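Local coordinates for protein monooxygenase (Agrobacterium tumefaciens, PDB 2I7G) that probably acts as a flavin-dependent monooxygenase of the luciferase-like family, built as a dimer of TIM-barrel subunits, at residues 69-74 with 133-138; 84-89 with 120-125; 206-211 with 237-242. All coordinates share one frame; numbering follows the deposited sequence. Where two conformers were deposited one is given.

Interaction 1: 69-74 with 133-138; sequences GEHHRP and RGSFIE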
ATOM      1  N   GLY B  69      -7.634 -10.160  -4.184  1.00 23.05           N
ATOM      2  CA  GLY B  69      -7.268 -10.110  -5.604  1.00 24.66           C
ATOM      3  C   GLY B  69      -7.274  -8.710  -6.171  1.00 26.43           C
ATOM      4  O   GLY B  69      -7.992  -7.824  -5.692  1.00 29.16           O
ATOM      5  N   GLU B  70      -6.431  -8.508  -7.184  1.00 25.24           N
ATOM      6  CA  GLU B  70      -6.316  -7.211  -7.866  1.00 23.82           C
ATOM      7  C   GLU B  70      -7.245  -7.165  -9.073  1.00 23.88           C
ATOM      8  O   GLU B  70      -7.159  -8.026  -9.947  1.00 23.24           O
ATOM      9  CB  GLU B  70      -4.874  -7.061  -8.386  1.00 23.41           C
ATOM     10  CG  GLU B  70      -4.612  -5.758  -9.177  1.00 22.63           C
ATOM     11  CD  GLU B  70      -3.229  -5.703  -9.846  1.00 24.39           C
ATOM     12  OE1 GLU B  70      -2.375  -6.612  -9.606  1.00 24.47           O
ATOM     13  OE2 GLU B  70      -3.029  -4.748 -10.627  1.00 25.58           O
ATOM     14  N   HIS B  71      -8.099  -6.152  -9.133  1.00 23.33           N
ATOM     15  CA  HIS B  71      -8.951  -5.867 -10.313  1.00 23.65           C
ATOM     16  C   HIS B  71      -9.005  -4.376 -10.634  1.00 24.64           C
ATOM     17  O   HIS B  71      -8.707  -3.557  -9.768  1.00 22.85           O
ATOM     18  CB  HIS B  71     -10.366  -6.420 -10.112  1.00 24.15           C
ATOM     19  CG  HIS B  71     -10.388  -7.919 -10.076  1.00 23.99           C
ATOM     20  ND1 HIS B  71     -10.666  -8.698 -11.190  1.00 30.40           N
ATOM     21  CD2 HIS B  71     -10.089  -8.778  -9.077  1.00 24.44           C
ATOM     22  CE1 HIS B  71     -10.534  -9.976 -10.864  1.00 27.78           C
ATOM     23  NE2 HIS B  71     -10.193 -10.052  -9.589  1.00 30.55           N
ATOM     24  N   HIS B  72      -9.373  -4.042 -11.892  1.00 23.52           N
ATOM     25  CA  HIS B  72      -9.386  -2.664 -12.387  1.00 24.22           C
ATOM     26  C   HIS B  72     -10.725  -2.385 -13.080  1.00 25.57           C
ATOM     27  O   HIS B  72     -10.795  -2.193 -14.308  1.00 25.85           O
ATOM     28  CB  HIS B  72      -8.180  -2.437 -13.315  1.00 24.38           C
ATOM     29  CG  HIS B  72      -6.881  -2.584 -12.596  1.00 23.78           C
ATOM     30  ND1 HIS B  72      -6.282  -1.533 -11.934  1.00 25.51           N
ATOM     31  CD2 HIS B  72      -6.085  -3.665 -12.387  1.00 23.67           C
ATOM     32  CE1 HIS B  72      -5.162  -1.951 -11.370  1.00 23.88           C
ATOM     33  NE2 HIS B  72      -5.030  -3.248 -11.613  1.00 23.59           N
ATOM     34  N   ARG B  73     -11.792  -2.361 -12.283  1.00 25.42           N
ATOM     35  CA  ARG B  73     -13.155  -2.265 -12.820  1.00 26.11           C
ATOM     36  C   ARG B  73     -14.061  -1.611 -11.785  1.00 25.95           C
ATOM     37  O   ARG B  73     -13.795  -1.704 -10.583  1.00 25.45           O
ATOM     38  CB  ARG B  73     -13.669  -3.669 -13.123  1.00 26.81           C
ATOM     39  CG  ARG B  73     -13.318  -4.131 -14.484  1.00 33.15           C
ATOM     40  CD  ARG B  73     -13.724  -5.563 -14.715  1.00 40.02           C
ATOM     41  NE  ARG B  73     -14.988  -5.940 -14.085  1.00 43.83           N
ATOM     42  CZ  ARG B  73     -15.774  -6.886 -14.572  1.00 48.78           C
ATOM     43  NH1 ARG B  73     -15.428  -7.495 -15.702  1.00 49.79           N
ATOM     44  NH2 ARG B  73     -16.898  -7.222 -13.947  1.00 50.33           N
ATOM     45  N   PRO B  74     -15.137  -0.953 -12.238  1.00 26.60           N
ATOM     46  CA  PRO B  74     -15.972  -0.262 -11.257  1.00 26.60           C
ATOM     47  C   PRO B  74     -16.609  -1.192 -10.239  1.00 26.91           C
ATOM     48  O   PRO B  74     -16.990  -0.728  -9.180  1.00 28.55           O
ATOM     49  CB  PRO B  74     -17.058   0.450 -12.117  1.00 27.45           C
ATOM     50  CG  PRO B  74     -16.993  -0.192 -13.457  1.00 28.13           C
ATOM     51  CD  PRO B  74     -15.607  -0.773 -13.629  1.00 27.09           C
ATOM     52  N   ARG B 133      -2.149 -14.501 -13.766  1.00 25.50           N
ATOM     53  CA  ARG B 133      -2.734 -13.814 -14.916  1.00 26.56           C
ATOM     54  C   ARG B 133      -3.920 -12.920 -14.515  1.00 25.75           C
ATOM     55  O   ARG B 133      -4.068 -11.808 -15.028  1.00 24.47           O
ATOM     56  CB  ARG B 133      -3.117 -14.881 -15.953  1.00 26.78           C
ATOM     57  CG  ARG B 133      -3.770 -14.379 -17.199  1.00 30.27           C
ATOM     58  CD  ARG B 133      -4.050 -15.588 -18.127  1.00 28.77           C
ATOM     59  NE  ARG B 133      -3.560 -15.227 -19.440  1.00 44.08           N
ATOM     60  CZ  ARG B 133      -2.457 -15.707 -19.999  1.00 43.69           C
ATOM     61  NH1 ARG B 133      -2.100 -15.236 -21.167  1.00 49.58           N
ATOM     62  NH2 ARG B 133      -1.735 -16.662 -19.406  1.00 46.30           N
ATOM     63  N   GLY B 134      -4.723 -13.385 -13.558  1.00 25.86           N
ATOM     64  CA  GLY B 134      -5.959 -12.700 -13.146  1.00 27.97           C
ATOM     65  C   GLY B 134      -6.684 -12.160 -14.375  1.00 27.55           C
ATOM     66  O   GLY B 134      -6.820 -12.857 -15.395  1.00 27.81           O
ATOM     67  N   SER B 135      -7.126 -10.918 -14.330  0.50 28.85           N
ATOM     68  CA  SER B 135      -7.850 -10.383 -15.482  0.50 29.10           C
ATOM     69  C   SER B 135      -6.997  -9.469 -16.376  0.50 29.22           C
ATOM     70  O   SER B 135      -7.504  -8.525 -16.979  0.50 28.67           O
ATOM     71  CB  SER B 135      -9.142  -9.698 -15.038  0.50 29.60           C
ATOM     72  OG  SER B 135     -10.009 -10.666 -14.495  0.50 28.85           O
ATOM     73  N   PHE B 136      -5.703  -9.775 -16.443  0.50 29.15           N
ATOM     74  CA  PHE B 136      -4.771  -9.072 -17.324  0.50 29.48           C
ATOM     75  C   PHE B 136      -5.465  -8.562 -18.596  0.50 30.15           C
ATOM     76  O   PHE B 136      -5.302  -7.401 -18.984  0.50 29.61           O
ATOM     77  CB  PHE B 136      -3.614 -10.000 -17.722  0.50 29.35           C
ATOM     78  CG  PHE B 136      -3.833 -10.732 -19.030  0.50 29.89           C
ATOM     79  CD1 PHE B 136      -3.257 -10.266 -20.208  0.50 30.47           C
ATOM     80  CD2 PHE B 136      -4.622 -11.879 -19.091  0.50 31.73           C
ATOM     81  CE1 PHE B 136      -3.461 -10.931 -21.416  0.50 31.54           C
ATOM     82  CE2 PHE B 136      -4.829 -12.549 -20.299  0.50 29.18           C
ATOM     83  CZ  PHE B 136      -4.252 -12.072 -21.462  0.50 30.45           C
ATOM     84  N   ILE B 137      -6.211  -9.460 -19.242  1.00 30.87           N
ATOM     85  CA  ILE B 137      -6.725  -9.216 -20.595  1.00 33.80           C
ATOM     86  C   ILE B 137      -7.603  -7.989 -20.599  1.00 35.32           C
ATOM     87  O   ILE B 137      -7.627  -7.234 -21.580  1.00 36.39           O
ATOM     88  CB  ILE B 137      -7.482 -10.461 -21.179  1.00 34.14           C
ATOM     89  CG1 ILE B 137      -7.917 -10.196 -22.613  1.00 34.51           C
ATOM     90  CG2 ILE B 137      -8.672 -10.872 -20.292  1.00 35.17           C
ATOM     91  CD1 ILE B 137      -8.186 -11.436 -23.362  1.00 37.83           C
ATOM     92  N   GLU B 138      -8.311  -7.798 -19.493  1.00 36.12           N
ATOM     93  CA  GLU B 138      -9.201  -6.649 -19.341  1.00 37.22           C
ATOM     94  C   GLU B 138      -8.435  -5.396 -18.933  1.00 35.66           C
ATOM     95  O   GLU B 138      -8.787  -4.282 -19.379  1.00 36.33           O
ATOM     96  CB  GLU B 138     -10.352  -6.938 -18.340  1.00 38.85           C
ATOM     97  CG  GLU B 138     -11.440  -7.898 -18.891  1.00 46.03           C
ATOM     98  CD  GLU B 138     -12.900  -7.333 -18.858  1.00 55.48           C
ATOM     99  OE1 GLU B 138     -13.853  -8.104 -19.193  1.00 56.45           O
ATOM    100  OE2 GLU B 138     -13.097  -6.126 -18.530  1.00 58.86           O
TER
HETATM  101  O   HOH W   1      -7.064 -10.258 -11.276  1.00 39.57           O
HETATM  102  O   HOH W   2      -7.232  -8.541 -12.519  1.00 40.14           O
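H71 presents the CE1–ND1 side of its imidazole to S135, whose hydroxyl in one of its two conformers lies obliquely to the ring, with OG 3.7 Å from H71 CE1. No direct hydrogen bond spans the two segments; instead, solvent joins their backbones. Two water positions lie over one face of the H71 ring, toward its rim, and each can donate to E70 O and accept from S135 N. The oxygens of water 1 and water 2 are 2.1 Å apart, too close for both to be occupied at once, and are probably alternative sites.

The second meeting is between R73 and E138, whose side chains run at a slant to one another. A bend at chi3 of 37° turns the R73 guanidinium so that NH1 faces the carboxylate. E138 OE1 lies near the guanidinium plane, at its edge, 3.9 Å from R73 NH1, a long salt bridge with the two planar groups turned 50° apart. The firmer partner of R73 is D75, through NH2.

Behind this, H72 NE2 donates to E70 OE2 at 2.7 Å, almost straight at 176°, in the imidazole plane and onto the anti lone pair of the carboxylate. R111 of the second subunit pairs with the same oxygen, while Q114 of that subunit bonds to H72 ND1.

Both segments follow strands of the barrel at their C-terminal ends, the side that carries the active site in TIM-barrel enzymes. The polar chemistry implies a water-mediated and probably adaptable meeting of loops, while the stronger polar bonds are made by E70 and H72, with the second subunit, and by R73 with D75.

Interaction 2: 84-89 with 120-125; sequences VLAAAA and DLLSNG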
ATOM      1  N   VAL B  84      -4.454  -2.553   0.988  1.00 21.87           N
ATOM      2  CA  VAL B  84      -5.440  -3.075   1.904  1.00 21.42           C
ATOM      3  C   VAL B  84      -4.845  -4.086   2.936  1.00 20.77           C
ATOM      4  O   VAL B  84      -5.231  -4.042   4.132  1.00 19.87           O
ATOM      5  CB  VAL B  84      -6.686  -3.651   1.136  1.00 20.54           C
ATOM      6  CG1 VAL B  84      -7.712  -4.086   2.159  1.00 21.40           C
ATOM      7  CG2 VAL B  84      -7.300  -2.574   0.197  1.00 21.08           C
ATOM      8  N   LEU B  85      -3.907  -4.931   2.502  1.00 21.23           N
ATOM      9  CA  LEU B  85      -3.285  -5.949   3.385  1.00 20.99           C
ATOM     10  C   LEU B  85      -2.491  -5.245   4.484  1.00 20.97           C
ATOM     11  O   LEU B  85      -2.364  -5.767   5.585  1.00 20.55           O
ATOM     12  CB  LEU B  85      -2.404  -6.946   2.609  1.00 21.05           C
ATOM     13  CG  LEU B  85      -3.208  -7.851   1.627  1.00 22.81           C
ATOM     14  CD1 LEU B  85      -2.263  -8.644   0.750  1.00 25.48           C
ATOM     15  CD2 LEU B  85      -4.253  -8.775   2.401  1.00 23.11           C
ATOM     16  N   ALA B  86      -1.922  -4.081   4.172  1.00 20.36           N
ATOM     17  CA  ALA B  86      -1.251  -3.261   5.224  1.00 21.67           C
ATOM     18  C   ALA B  86      -2.189  -2.934   6.371  1.00 20.77           C
ATOM     19  O   ALA B  86      -1.814  -2.996   7.558  1.00 22.06           O
ATOM     20  CB  ALA B  86      -0.670  -1.969   4.635  1.00 21.97           C
ATOM     21  N   ALA B  87      -3.410  -2.517   6.017  1.00 21.35           N
ATOM     22  CA  ALA B  87      -4.410  -2.236   7.049  1.00 21.47           C
ATOM     23  C   ALA B  87      -4.777  -3.531   7.819  1.00 20.69           C
ATOM     24  O   ALA B  87      -4.918  -3.534   9.048  1.00 20.91           O
ATOM     25  CB  ALA B  87      -5.623  -1.602   6.413  1.00 21.35           C
ATOM     26  N   ALA B  88      -4.968  -4.616   7.089  1.00 20.28           N
ATOM     27  CA  ALA B  88      -5.282  -5.919   7.710  1.00 21.13           C
ATOM     28  C   ALA B  88      -4.148  -6.301   8.676  1.00 21.03           C
ATOM     29  O   ALA B  88      -4.420  -6.817   9.756  1.00 21.26           O
ATOM     30  CB  ALA B  88      -5.415  -7.007   6.633  1.00 22.28           C
ATOM     31  N   ALA B  89      -2.890  -5.998   8.290  1.00 21.17           N
ATOM     32  CA  ALA B  89      -1.729  -6.433   9.076  1.00 21.03           C
ATOM     33  C   ALA B  89      -1.826  -5.906  10.513  1.00 22.13           C
ATOM     34  O   ALA B  89      -1.509  -6.609  11.473  1.00 22.22           O
ATOM     35  CB  ALA B  89      -0.424  -5.917   8.425  1.00 22.01           C
ATOM     36  N   ASP B 120       4.890  -7.239   5.208  1.00 19.40           N
ATOM     37  CA  ASP B 120       5.612  -8.235   6.011  1.00 20.53           C
ATOM     38  C   ASP B 120       6.108  -7.636   7.338  1.00 21.13           C
ATOM     39  O   ASP B 120       5.998  -8.260   8.403  1.00 20.69           O
ATOM     40  CB  ASP B 120       6.803  -8.868   5.276  1.00 21.04           C
ATOM     41  CG  ASP B 120       7.155 -10.213   5.841  1.00 22.39           C
ATOM     42  OD1 ASP B 120       6.208 -11.053   5.997  1.00 24.56           O
ATOM     43  OD2 ASP B 120       8.344 -10.426   6.164  1.00 25.50           O
ATOM     44  N   LEU B 121       6.689  -6.440   7.270  1.00 20.04           N
ATOM     45  CA  LEU B 121       7.159  -5.766   8.477  1.00 20.26           C
ATOM     46  C   LEU B 121       6.013  -5.378   9.416  1.00 20.10           C
ATOM     47  O   LEU B 121       6.122  -5.582  10.653  1.00 21.16           O
ATOM     48  CB  LEU B 121       8.016  -4.555   8.088  1.00 19.62           C
ATOM     49  CG  LEU B 121       9.332  -4.894   7.357  1.00 20.51           C
ATOM     50  CD1 LEU B 121       9.984  -3.529   7.034  1.00 23.34           C
ATOM     51  CD2 LEU B 121      10.262  -5.751   8.215  1.00 20.63           C
ATOM     52  N   LEU B 122       4.944  -4.813   8.847  1.00 20.29           N
ATOM     53  CA  LEU B 122       3.772  -4.418   9.633  1.00 20.59           C
ATOM     54  C   LEU B 122       3.093  -5.602  10.324  1.00 19.96           C
ATOM     55  O   LEU B 122       2.490  -5.432  11.409  1.00 21.49           O
ATOM     56  CB  LEU B 122       2.724  -3.744   8.737  1.00 19.65           C
ATOM     57  CG  LEU B 122       3.141  -2.347   8.209  1.00 19.22           C
ATOM     58  CD1 LEU B 122       2.229  -1.878   7.002  1.00 21.76           C
ATOM     59  CD2 LEU B 122       3.197  -1.303   9.383  1.00 22.68           C
ATOM     60  N   SER B 123       3.153  -6.764   9.666  1.00 20.49           N
ATOM     61  CA  SER B 123       2.485  -8.020  10.140  1.00 21.01           C
ATOM     62  C   SER B 123       3.406  -8.987  10.913  1.00 22.39           C
ATOM     63  O   SER B 123       2.999 -10.099  11.241  1.00 22.19           O
ATOM     64  CB  SER B 123       1.887  -8.769   8.936  1.00 21.91           C
ATOM     65  OG  SER B 123       2.928  -9.308   8.109  1.00 21.61           O
ATOM     66  N   ASN B 124       4.644  -8.559  11.133  0.50 22.18           N
ATOM     67  CA  ASN B 124       5.633  -9.380  11.807  0.50 21.78           C
ATOM     68  C   ASN B 124       5.854 -10.749  11.132  0.50 21.94           C
ATOM     69  O   ASN B 124       5.970 -11.762  11.810  0.50 22.27           O
ATOM     70  CB  ASN B 124       5.239  -9.532  13.281  0.50 22.49           C
ATOM     71  CG  ASN B 124       5.269  -8.214  14.017  0.50 22.25           C
ATOM     72  OD1 ASN B 124       4.226  -7.625  14.329  0.50 25.47           O
ATOM     73  ND2 ASN B 124       6.469  -7.708  14.233  0.50 22.38           N
ATOM     74  N   GLY B 125       5.925 -10.754   9.794  1.00 21.06           N
ATOM     75  CA  GLY B 125       6.355 -11.931   9.029  1.00 22.06           C
ATOM     76  C   GLY B 125       5.238 -12.771   8.430  1.00 21.48           C
ATOM     77  O   GLY B 125       5.422 -13.964   8.215  1.00 22.93           O
TER
HETATM   78  O   HOH W   3       0.441  -6.094  13.572  1.00 41.70           O
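A89 and L122 meet where the C-terminal ends of helices 81-89 and 109-122 come together on the outside of the TIM barrel. The direct contacts are made by carbon. A89 CB points at the other segment and sits between two neighbouring residues of it, 3.8 Å from L122 CB and 3.7 Å from S123 CB. One turn earlier, A86 CB receives the branch tip of the leucine, L122 CD1, at 3.7 Å. With CG anti to the carbonyl carbon (chi1 -69°), L122 sends its isobutyl group back along helix 81-89, spanning both alanines.

Polar groups find partners around this patch. S123 OG turns in between its own backbone N and carbonyl carbon (chi1 70°) and bonds to V119 O one turn back, while its CB faces A89. Water 3 joins the two carbonyls at the border, donating to A89 O at 2.9 Å and to L122 O at 3.1 Å; R126 NH2 adds a weak bond to A89 O.

The backbone closes helix 109-122 with a Schellman motif: N124 takes positive phi, G125 N bonds to D120 O at 2.9 Å, and N124 N makes a weak bond to L121 O. D120, pointing away from helix 81-89, bonds through OD1 to Q191 and A127.

Partners outside tie the patch to the core and the dimer: A89 also packs on L97 of strand 96-99, and A86 touches T83 of the second subunit. The small side chains of A89 and S123 allow A89 CA and S123 CA to come within 4.6 Å, giving an apolar contact bordered by two carbonyls that share a water.

Interaction 3: 206-211 with 237-242; sequences SVARAG and HEAARR. With SO4 (sulfate ion), chain E.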
ATOM      1  N   SER B 206       1.594 -23.352 -17.813  1.00 33.60           N
ATOM      2  CA  SER B 206       1.748 -22.571 -16.590  1.00 32.39           C
ATOM      3  C   SER B 206       2.124 -23.444 -15.389  1.00 31.21           C
ATOM      4  O   SER B 206       3.050 -23.122 -14.604  1.00 29.90           O
ATOM      5  CB  SER B 206       0.441 -21.829 -16.297  1.00 33.95           C
ATOM      6  OG  SER B 206       0.319 -20.729 -17.181  1.00 36.55           O
ATOM      7  N   VAL B 207       1.393 -24.542 -15.246  1.00 29.87           N
ATOM      8  CA  VAL B 207       1.624 -25.488 -14.156  1.00 28.88           C
ATOM      9  C   VAL B 207       3.042 -26.089 -14.209  1.00 28.21           C
ATOM     10  O   VAL B 207       3.763 -26.113 -13.202  1.00 27.20           O
ATOM     11  CB  VAL B 207       0.585 -26.610 -14.193  1.00 28.98           C
ATOM     12  CG1 VAL B 207       0.868 -27.603 -13.113  1.00 30.67           C
ATOM     13  CG2 VAL B 207      -0.818 -26.040 -13.979  1.00 30.79           C
ATOM     14  N   ALA B 208       3.437 -26.574 -15.387  1.00 26.37           N
ATOM     15  CA  ALA B 208       4.765 -27.161 -15.576  1.00 26.47           C
ATOM     16  C   ALA B 208       5.874 -26.164 -15.299  1.00 25.96           C
ATOM     17  O   ALA B 208       6.855 -26.475 -14.648  1.00 26.00           O
ATOM     18  CB  ALA B 208       4.906 -27.748 -17.004  1.00 26.24           C
ATOM     19  N   ARG B 209       5.700 -24.941 -15.764  1.00 26.25           N
ATOM     20  CA  ARG B 209       6.719 -23.938 -15.534  1.00 27.27           C
ATOM     21  C   ARG B 209       6.932 -23.709 -14.024  1.00 26.28           C
ATOM     22  O   ARG B 209       8.081 -23.700 -13.560  1.00 26.89           O
ATOM     23  CB  ARG B 209       6.363 -22.635 -16.264  1.00 28.11           C
ATOM     24  CG  ARG B 209       7.489 -21.594 -16.299  1.00 31.85           C
ATOM     25  CD  ARG B 209       8.844 -22.180 -16.701  1.00 35.49           C
ATOM     26  NE  ARG B 209       9.927 -21.241 -16.383  1.00 40.06           N
ATOM     27  CZ  ARG B 209      11.224 -21.553 -16.361  1.00 41.72           C
ATOM     28  NH1 ARG B 209      12.124 -20.619 -16.051  1.00 43.54           N
ATOM     29  NH2 ARG B 209      11.624 -22.797 -16.620  1.00 42.10           N
ATOM     30  N   ALA B 210       5.842 -23.559 -13.271  1.00 25.81           N
ATOM     31  CA  ALA B 210       5.918 -23.400 -11.810  1.00 24.76           C
ATOM     32  C   ALA B 210       6.701 -24.570 -11.150  1.00 24.63           C
ATOM     33  O   ALA B 210       7.523 -24.359 -10.262  1.00 25.03           O
ATOM     34  CB  ALA B 210       4.513 -23.337 -11.248  1.00 25.19           C
ATOM     35  N   GLY B 211       6.400 -25.792 -11.561  1.00 24.10           N
ATOM     36  CA  GLY B 211       7.089 -26.988 -11.036  1.00 24.49           C
ATOM     37  C   GLY B 211       8.582 -27.003 -11.355  1.00 25.89           C
ATOM     38  O   GLY B 211       9.401 -27.271 -10.483  1.00 25.10           O
ATOM     39  N   HIS B 237       4.396 -31.907 -10.382  1.00 23.60           N
ATOM     40  CA  HIS B 237       5.400 -32.741  -9.707  1.00 25.54           C
ATOM     41  C   HIS B 237       6.376 -33.367 -10.695  1.00 25.41           C
ATOM     42  O   HIS B 237       7.564 -33.493 -10.389  1.00 25.16           O
ATOM     43  CB  HIS B 237       4.727 -33.816  -8.840  1.00 26.48           C
ATOM     44  CG  HIS B 237       3.929 -33.254  -7.697  1.00 28.10           C
ATOM     45  ND1 HIS B 237       4.501 -32.514  -6.686  1.00 31.92           N
ATOM     46  CD2 HIS B 237       2.611 -33.343  -7.397  1.00 29.99           C
ATOM     47  CE1 HIS B 237       3.567 -32.141  -5.830  1.00 31.56           C
ATOM     48  NE2 HIS B 237       2.409 -32.626  -6.240  1.00 31.88           N
ATOM     49  N   GLU B 238       5.883 -33.750 -11.873  1.00 25.51           N
ATOM     50  CA  GLU B 238       6.760 -34.369 -12.901  1.00 25.71           C
ATOM     51  C   GLU B 238       7.729 -33.336 -13.470  1.00 26.30           C
ATOM     52  O   GLU B 238       8.914 -33.618 -13.643  1.00 27.25           O
ATOM     53  CB  GLU B 238       5.917 -35.032 -13.999  1.00 25.47           C
ATOM     54  CG  GLU B 238       6.679 -35.653 -15.172  1.00 27.82           C
ATOM     55  CD  GLU B 238       7.459 -36.924 -14.814  1.00 30.54           C
ATOM     56  OE1 GLU B 238       7.413 -37.396 -13.646  1.00 31.41           O
ATOM     57  OE2 GLU B 238       8.119 -37.449 -15.734  1.00 32.70           O
ATOM     58  N   ALA B 239       7.242 -32.117 -13.718  1.00 26.69           N
ATOM     59  CA  ALA B 239       8.123 -31.034 -14.135  1.00 26.76           C
ATOM     60  C   ALA B 239       9.171 -30.766 -13.071  1.00 27.55           C
ATOM     61  O   ALA B 239      10.350 -30.547 -13.391  1.00 28.44           O
ATOM     62  CB  ALA B 239       7.336 -29.790 -14.438  1.00 27.15           C
ATOM     63  N   ALA B 240       8.761 -30.826 -11.808  1.00 27.33           N
ATOM     64  CA  ALA B 240       9.702 -30.622 -10.704  1.00 28.00           C
ATOM     65  C   ALA B 240      10.715 -31.781 -10.659  1.00 28.51           C
ATOM     66  O   ALA B 240      11.917 -31.537 -10.562  1.00 30.07           O
ATOM     67  CB  ALA B 240       8.965 -30.494  -9.384  1.00 26.99           C
ATOM     68  N   ARG B 241      10.234 -33.017 -10.758  1.00 29.39           N
ATOM     69  CA  ARG B 241      11.129 -34.185 -10.751  1.00 30.16           C
ATOM     70  C   ARG B 241      12.192 -34.072 -11.851  1.00 31.44           C
ATOM     71  O   ARG B 241      13.404 -34.239 -11.576  1.00 32.00           O
ATOM     72  CB  ARG B 241      10.340 -35.493 -10.881  1.00 30.38           C
ATOM     73  CG  ARG B 241      11.205 -36.770 -10.759  1.00 29.52           C
ATOM     74  CD  ARG B 241      10.404 -38.032 -11.090  1.00 30.23           C
ATOM     75  NE  ARG B 241      10.114 -38.116 -12.521  1.00 28.91           N
ATOM     76  CZ  ARG B 241      10.954 -38.590 -13.432  1.00 31.38           C
ATOM     77  NH1 ARG B 241      12.148 -39.059 -13.071  1.00 32.65           N
ATOM     78  NH2 ARG B 241      10.601 -38.613 -14.710  1.00 32.60           N
ATOM     79  N   ARG B 242      11.768 -33.775 -13.082  0.50 31.67           N
ATOM     80  CA  ARG B 242      12.708 -33.692 -14.216  0.50 32.08           C
ATOM     81  C   ARG B 242      13.598 -32.440 -14.231  0.50 32.11           C
ATOM     82  O   ARG B 242      14.591 -32.392 -14.963  0.50 32.13           O
ATOM     83  CB  ARG B 242      11.996 -33.872 -15.562  0.50 32.11           C
ATOM     84  CG  ARG B 242      11.705 -35.327 -15.896  0.50 33.11           C
ATOM     85  CD  ARG B 242      12.107 -35.653 -17.332  0.50 35.49           C
ATOM     86  NE  ARG B 242      12.091 -37.093 -17.624  0.50 36.54           N
ATOM     87  CZ  ARG B 242      10.984 -37.799 -17.851  0.50 37.55           C
ATOM     88  NH1 ARG B 242       9.794 -37.211 -17.802  0.50 38.04           N
ATOM     89  NH2 ARG B 242      11.061 -39.096 -18.108  0.50 37.61           N
TER
HETATM   90  S   SO4 E 701      -2.955 -19.630 -16.583  1.00 52.82           S
HETATM   91  O1  SO4 E 701      -2.813 -18.319 -15.958  1.00 53.69           O
HETATM   92  O2  SO4 E 701      -2.657 -20.717 -15.663  1.00 54.43           O
HETATM   93  O3  SO4 E 701      -4.329 -19.775 -17.077  1.00 54.62           O
HETATM   94  O4  SO4 E 701      -1.997 -19.661 -17.694  1.00 52.38           O
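G211 and A240 bring together helices 204-212 and 230-242, which follow strands 196-200 and 217-220 of the TIM barrel. The axes of the two short segments approach to 7.4 Å and cross at -38°. With no side chain on G211, its carbonyl can lie against the other helix, and G211 O is 3.4 Å from A240 CA in a CA-H...O contact. One turn before G211, A208 O meets A239 CB, 3.4 Å away, with the A208 methyl group alongside; A239 is the neighbour of A240 in the second helix. The interface is thus backbone against methyl, with no hydrogen bond across it.

Near the start of helix 204-212, S206 takes no part in the helix packing and meets a sulfate ion. S206 CB passes 3.4 Å from sulfate O2. From there OG, anti to the carbonyl carbon at chi1 -75°, donates to sulfate O4 at 2.6 Å, a short bond, and also packs beside O2. G201 N supplies another hydrogen bond to the anion. The sulfate probably came from the crystallisation liquor; in its place beyond strand 196-200 it may mimic the phosphate of a flavin, as in luciferase-like relatives.

Away from the contact, E238 pairs with two arginines. In the conformer given, R242 NH1 lies 2.7 Å from E238 OE2, a salt bridge that is less certain because R242 has a second conformer. R241 grips the carboxylate side-on, one nitrogen to each oxygen: NH2 reaches OE2, while R241 NE meets E238 OE1 at 3.0 Å from 42° above the carboxylate plane.

From the N terminus, the chain leaves strand 65-68 into the loop 69-74, runs through helix 81-89, strand 96-99 and helix 109-122, and returns after strand 127-131 to 133-138, where interaction 1 closes a long loop. Interaction 2 lies wholly within that excursion, 84-89 meeting 120-125, so the two contacts nest. Interaction 3 comes later in series, closing the shorter connection between helices 204-212 and 230-242. Interaction 1 joins loops at the C-terminal ends of barrel strands, whereas interactions 2 and 3 pair outer helices in different sectors, with centres 31 Å apart. Interactions 1 and 2 both touch the second subunit; interaction 3 does not.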